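Local atomic coordinates of WlaRA, TDP-fucose-3,4-ketoisomerase (PDB entry 5TPV), a protein that belongs to the WxcM-like family of the cupin clan and binds thymidine-5'-diphosphate. Residues V20-K23 with D24-C27; H49-N53 with S54-F58. All blocks are in the same frame, centred on the assembly; numbering follows the deposited sequence.

Contact 1: V20-K23 with D24-C27; sequences VHQK and DVNC. With TYD (thymidine-5'-diphosphate), chain D.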
loop_
_atom_site.group_PDB
_atom_site.type_symbol
_atom_site.label_atom_id
_atom_site.label_comp_id
_atom_site.label_asym_id
_atom_site.label_seq_id
_atom_site.Cartn_x
_atom_site.Cartn_y
_atom_site.Cartn_z
ATOM N N VAL B 20 7.532 -6.452 0.242
ATOM C CA VAL B 20 7.356 -5.733 1.509
ATOM C C VAL B 20 7.876 -4.299 1.427
ATOM O O VAL B 20 8.928 -4.042 0.826
ATOM C CB VAL B 20 8.061 -6.479 2.682
ATOM C CG1 VAL B 20 7.823 -5.793 4.000
ATOM C CG2 VAL B 20 7.533 -7.906 2.827
ATOM N N HIS B 21 7.161 -3.373 2.054
ATOM C CA HIS B 21 7.616 -1.987 2.121
ATOM C C HIS B 21 7.449 -1.451 3.520
ATOM O O HIS B 21 6.351 -1.396 4.112
ATOM C CB HIS B 21 6.878 -1.069 1.144
ATOM C CG HIS B 21 6.959 -1.515 -0.266
ATOM N ND1 HIS B 21 7.968 -1.131 -1.115
ATOM C CD2 HIS B 21 6.145 -2.312 -0.992
ATOM C CE1 HIS B 21 7.805 -1.707 -2.286
ATOM N NE2 HIS B 21 6.688 -2.407 -2.249
ATOM N N GLN B 22 8.585 -1.005 4.053
ATOM C CA GLN B 22 8.650 -0.264 5.308
ATOM C C GLN B 22 9.987 0.507 5.347
ATOM O O GLN B 22 10.834 0.305 4.478
ATOM C CB GLN B 22 8.593 -1.205 6.497
ATOM C CG GLN B 22 9.771 -2.163 6.556
ATOM C CD GLN B 22 9.762 -3.015 7.823
ATOM O OE1 GLN B 22 8.728 -3.565 8.227
ATOM N NE2 GLN B 22 10.918 -3.138 8.450
ATOM N N LYS B 23 10.170 1.369 6.331
ATOM C CA LYS B 23 11.481 2.040 6.500
ATOM C C LYS B 23 12.629 1.021 6.308
ATOM O O LYS B 23 12.664 -0.029 6.943
ATOM C CB LYS B 23 11.511 2.652 7.873
ATOM C CG LYS B 23 12.765 3.453 8.204
ATOM C CD LYS B 23 12.964 4.695 7.355
ATOM C CE LYS B 23 14.398 5.188 7.532
ATOM N NZ LYS B 23 14.380 6.588 8.020
ATOM N N ASP B 24 13.428 1.269 5.287
ATOM C CA ASP B 24 14.650 0.555 4.943
ATOM C C ASP B 24 14.473 -0.822 4.360
ATOM O O ASP B 24 15.456 -1.550 4.154
ATOM C CB ASP B 24 15.723 0.629 6.049
ATOM C CG ASP B 24 16.295 2.065 6.191
ATOM O OD1 ASP B 24 16.585 2.753 5.179
ATOM O OD2 ASP B 24 16.358 2.573 7.321
ATOM N N VAL B 25 13.242 -1.114 3.949
ATOM C CA VAL B 25 12.943 -2.284 3.116
ATOM C C VAL B 25 12.117 -1.817 1.939
ATOM O O VAL B 25 10.938 -1.492 2.087
ATOM C CB VAL B 25 12.126 -3.332 3.917
ATOM C CG1 VAL B 25 11.823 -4.528 3.023
ATOM C CG2 VAL B 25 12.878 -3.731 5.201
ATOM N N ASN B 26 12.751 -1.790 0.785
ATOM C CA ASN B 26 12.159 -1.306 -0.418
ATOM C C ASN B 26 11.481 0.064 -0.197
ATOM O O ASN B 26 10.398 0.320 -0.712
ATOM C CB ASN B 26 11.149 -2.322 -0.962
ATOM C CG ASN B 26 11.756 -3.675 -1.344
ATOM O OD1 ASN B 26 12.741 -3.780 -2.068
ATOM N ND2 ASN B 26 11.062 -4.733 -0.971
ATOM N N CYS B 27 12.068 0.922 0.614
ATOM C CA CYS B 27 11.502 2.246 0.839
ATOM C C CYS B 27 12.448 2.961 1.782
ATOM O O CYS B 27 12.877 2.337 2.747
ATOM C CB CYS B 27 10.145 2.149 1.526
ATOM S SG CYS B 27 9.357 3.700 1.973
HETATM P PA TYD D . 4.963 -15.061 6.502
HETATM O O1A TYD D . 4.124 -13.998 7.171
HETATM O O2A TYD D . 5.651 -16.114 7.337
HETATM O O3A TYD D . 4.051 -15.805 5.404
HETATM P PB TYD D . 2.591 -15.238 5.033
HETATM O O1B TYD D . 1.929 -15.031 6.375
HETATM O O2B TYD D . 1.976 -16.334 4.196
HETATM O O3B TYD D . 2.877 -13.962 4.278
HETATM O "O5'" TYD D . 6.075 -14.328 5.597
HETATM C "C5'" TYD D . 6.592 -14.964 4.431
HETATM C "C4'" TYD D . 8.112 -14.859 4.425
HETATM O "O4'" TYD D . 8.503 -13.555 3.984
HETATM C "C3'" TYD D . 8.684 -15.070 5.818
HETATM O "O3'" TYD D . 9.573 -16.191 5.818
HETATM C "C2'" TYD D . 9.444 -13.804 6.166
HETATM C "C1'" TYD D . 9.297 -12.881 4.965
HETATM N N1 TYD D . 8.631 -11.642 5.372
HETATM C C2 TYD D . 9.404 -10.486 5.626
HETATM O O2 TYD D . 10.645 -10.540 5.498
HETATM N N3 TYD D . 8.832 -9.333 6.001
HETATM C C4 TYD D . 7.506 -9.246 6.145
HETATM O O4 TYD D . 6.976 -8.169 6.494
HETATM C C5 TYD D . 6.672 -10.445 5.885
HETATM C C5M TYD D . 5.174 -10.387 6.036
HETATM C C6 TYD D . 7.299 -11.621 5.499
#
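H21 has chi1 -56° and N26 has chi1 -62°, and in each CG stands opposite the carbonyl carbon. These rotations set the H21 ring beside the backbone of N26 and the N26 amide beside the backbone of V20. H21 ND1 donates to N26 O at 2.9 Å. The acceptor lies in the ring plane, at the edge. N26 ND2 donates to V20 O, also at 2.9 Å, and this bond is nearly straight at 167°. The acceptor lies in the amide plane, and the donor lies in the plane of the V20 carbonyl.

The chain between them is a type II beta turn from Q22 to V25, with D24 at positive phi. Its ends form an antiparallel hydrogen-bonded pair. Q22 N reaches V25 O at 3.1 Å, and V25 N reaches Q22 O at 2.8 Å. V25 O also takes a CH contact from H21 CA at 3.4 Å. A further bond, D24 N to C27 O at 2.8 Å, ties the turn to what follows. Beside the turn, Q22 CG packs on V25 CB at 3.7 Å, while Q22 OE1, buried against the second subunit, is bonded to Y114 N of that subunit.

The other ring nitrogen, H21 NE2, is bonded to Y36 OH of the second subunit. N26 OD1 is bonded to K9 N. V20, one residue before H21, lines the ligand pocket: its CG2 lies 3.6 Å from C4 of thymidine-5'-diphosphate. With both H21 nitrogens and both polar ends of N26 bonded, the rotation of the ring and of the amide is fixed.

Contact 2: H49-N53 with S54-F58; sequences HANLN and SEFIF. With TYD (thymidine-5'-diphosphate), chain E.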
loop_
_atom_site.group_PDB
_atom_site.type_symbol
_atom_site.label_atom_id
_atom_site.label_comp_id
_atom_site.label_asym_id
_atom_site.label_seq_id
_atom_site.Cartn_x
_atom_site.Cartn_y
_atom_site.Cartn_z
ATOM N N HIS B 49 0.704 18.967 -9.189
ATOM C CA HIS B 49 1.079 19.701 -7.995
ATOM C C HIS B 49 2.413 19.194 -7.478
ATOM O O HIS B 49 2.883 18.138 -7.855
ATOM C CB HIS B 49 0.018 19.572 -6.913
ATOM C CG HIS B 49 -0.305 18.150 -6.560
ATOM N ND1 HIS B 49 0.439 17.415 -5.661
ATOM C CD2 HIS B 49 -1.272 17.311 -7.016
ATOM C CE1 HIS B 49 -0.069 16.192 -5.561
ATOM N NE2 HIS B 49 -1.119 16.108 -6.366
ATOM N N ALA B 50 2.971 19.941 -6.550
ATOM C CA ALA B 50 4.144 19.540 -5.804
ATOM C C ALA B 50 3.774 19.593 -4.370
ATOM O O ALA B 50 2.745 20.189 -3.967
ATOM C CB ALA B 50 5.301 20.476 -6.101
ATOM N N ASN B 51 4.596 18.904 -3.591
ATOM C CA ASN B 51 4.339 18.764 -2.159
ATOM C C ASN B 51 5.584 19.197 -1.387
ATOM O O ASN B 51 6.745 18.778 -1.697
ATOM C CB ASN B 51 3.911 17.327 -1.776
ATOM C CG ASN B 51 2.619 16.872 -2.465
ATOM O OD1 ASN B 51 2.575 16.662 -3.690
ATOM N ND2 ASN B 51 1.576 16.707 -1.690
ATOM N N LEU B 52 5.330 20.082 -0.415
ATOM C CA LEU B 52 6.389 20.735 0.380
ATOM C C LEU B 52 7.167 19.786 1.300
ATOM O O LEU B 52 8.391 19.871 1.396
ATOM C CB LEU B 52 5.791 21.854 1.227
ATOM C CG LEU B 52 5.391 23.155 0.518
ATOM C CD1 LEU B 52 4.469 23.940 1.429
ATOM C CD2 LEU B 52 6.644 23.971 0.173
ATOM N N ASN B 53 6.457 18.849 1.914
ATOM C CA ASN B 53 7.075 17.874 2.822
ATOM C C ASN B 53 7.199 16.421 2.372
ATOM O O ASN B 53 8.115 15.727 2.805
ATOM C CB ASN B 53 6.299 17.936 4.137
ATOM C CG ASN B 53 6.123 19.371 4.604
ATOM O OD1 ASN B 53 7.090 20.138 4.554
ATOM N ND2 ASN B 53 4.925 19.735 5.064
ATOM N N SER B 54 6.237 15.915 1.611
ATOM C CA SER B 54 6.092 14.481 1.411
ATOM C C SER B 54 7.082 14.038 0.349
ATOM O O SER B 54 7.282 14.685 -0.690
ATOM C CB SER B 54 4.684 14.124 0.931
ATOM O OG SER B 54 3.665 14.531 1.833
ATOM N N GLU B 55 7.633 12.869 0.627
ATOM C CA GLU B 55 8.241 12.021 -0.365
ATOM C C GLU B 55 7.266 10.879 -0.759
ATOM O O GLU B 55 6.303 10.571 -0.045
ATOM C CB GLU B 55 9.521 11.458 0.255
ATOM C CG GLU B 55 10.603 12.475 0.527
ATOM C CD GLU B 55 11.693 11.905 1.423
ATOM O OE1 GLU B 55 12.474 11.009 0.982
ATOM O OE2 GLU B 55 11.745 12.366 2.581
ATOM N N PHE B 56 7.540 10.268 -1.897
ATOM C CA PHE B 56 6.617 9.342 -2.556
ATOM C C PHE B 56 7.401 8.189 -3.149
ATOM O O PHE B 56 8.519 8.397 -3.599
ATOM C CB PHE B 56 5.823 9.990 -3.676
ATOM C CG PHE B 56 4.908 11.040 -3.180
ATOM C CD1 PHE B 56 3.737 10.693 -2.547
ATOM C CD2 PHE B 56 5.227 12.389 -3.318
ATOM C CE1 PHE B 56 2.892 11.641 -1.993
ATOM C CE2 PHE B 56 4.374 13.362 -2.783
ATOM C CZ PHE B 56 3.235 12.992 -2.109
ATOM N N ILE B 57 6.820 6.987 -3.096
ATOM C CA ILE B 57 7.085 5.956 -4.121
ATOM C C ILE B 57 5.818 5.562 -4.902
ATOM O O ILE B 57 4.793 5.267 -4.328
ATOM C CB ILE B 57 7.656 4.714 -3.435
ATOM C CG1 ILE B 57 9.014 5.023 -2.860
ATOM C CG2 ILE B 57 7.910 3.567 -4.409
ATOM C CD1 ILE B 57 9.507 3.949 -1.930
ATOM N N PHE B 58 5.922 5.542 -6.216
ATOM C CA PHE B 58 4.829 5.277 -7.135
ATOM C C PHE B 58 5.100 3.883 -7.735
ATOM O O PHE B 58 6.202 3.607 -8.215
ATOM C CB PHE B 58 4.815 6.295 -8.312
ATOM C CG PHE B 58 4.617 7.723 -7.892
ATOM C CD1 PHE B 58 3.358 8.210 -7.656
ATOM C CD2 PHE B 58 5.703 8.572 -7.698
ATOM C CE1 PHE B 58 3.167 9.515 -7.208
ATOM C CE2 PHE B 58 5.524 9.871 -7.264
ATOM C CZ PHE B 58 4.252 10.349 -7.026
HETATM P PA TYD E . -4.690 15.292 -5.182
HETATM O O1A TYD E . -5.031 16.761 -5.123
HETATM O O2A TYD E . -3.351 14.807 -4.681
HETATM O O3A TYD E . -4.869 14.795 -6.704
HETATM P PB TYD E . -3.929 13.631 -7.299
HETATM O O1B TYD E . -4.270 13.604 -8.770
HETATM O O2B TYD E . -2.527 14.103 -6.993
HETATM O O3B TYD E . -4.351 12.397 -6.539
HETATM O "O5'" TYD E . -5.842 14.475 -4.409
HETATM C "C5'" TYD E . -7.137 14.327 -4.987
HETATM C "C4'" TYD E . -8.190 14.851 -4.019
HETATM O "O4'" TYD E . -8.445 13.873 -3.007
HETATM C "C3'" TYD E . -7.720 16.121 -3.329
HETATM O "O3'" TYD E . -8.616 17.198 -3.620
HETATM C "C2'" TYD E . -7.724 15.829 -1.840
HETATM C "C1'" TYD E . -8.196 14.389 -1.696
HETATM N N1 TYD E . -7.157 13.592 -1.042
HETATM C C2 TYD E . -7.307 13.231 0.316
HETATM O O2 TYD E . -8.328 13.598 0.938
HETATM N N3 TYD E . -6.378 12.503 0.951
HETATM C C4 TYD E . -5.277 12.096 0.313
HETATM O O4 TYD E . -4.414 11.417 0.908
HETATM C C5 TYD E . -5.095 12.462 -1.113
HETATM C C5M TYD E . -3.867 12.023 -1.867
HETATM C C6 TYD E . -6.077 13.216 -1.737
HETATM O O HOH W 1 10.222 14.032 3.902
#
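The bend from strand 46-51 to strand 56-62 carries the chain from one sheet of the cupin fold to the other, and N51 and F56 meet across it. Their side chains cross at about a right angle. N51 OD1 comes to 3.9 Å from F56 CE2, approaching the ring obliquely. N51 CB also lies 4.3 Å from S54 CB.

The amide nitrogen of N51 and the hydroxyl of S54 find partners outside the bend. N51 ND2 is bonded to E118 OE2, and S54 OG is bonded to the same carboxylate oxygen and to T112 OG1. E118 therefore holds both sides of the bend. F56 is further packed against V108 and I89.

Further back, in strand 46-51 itself, H49 belongs to the thymidine-5'-diphosphate pocket. Its CG sits between the backbone N and the carbonyl carbon (chi1 55°), which turns the ring edge to the phosphate. H49 NE2 donates to O2B of the ligand at 2.5 Å, a short bond that is nearly straight at 167°. H49 ND1 makes a weak bond to N51 OD1 at 3.0 Å, bent to 129°. N51 thus probably helps orient the ring of H49 from the second shell.

A water bridges N53 and E55, donating to N53 O at 2.9 Å and to E55 OE2 at 2.6 Å.

Contact 1 comes first along the chain, and strand 33-38 lies between it and contact 2. Their centres are about 17 Å apart. Both reach the six-stranded antiparallel sheet. Contact 1 lies where strand 16-21, one of the two edge strands of that sheet within the chain, runs into a turn. Contact 2 enters the sheet through strand 56-62, coming from the five-stranded sheet. The two touch where C27 CA lies 3.8 Å from I57 CD1. Strand 16-21 also pairs with a strand of the second subunit, so the sheet runs on across the interface. Each ligand site therefore draws on both subunits: V20 of one and H49 of the other approach the same thymidine-5'-diphosphate.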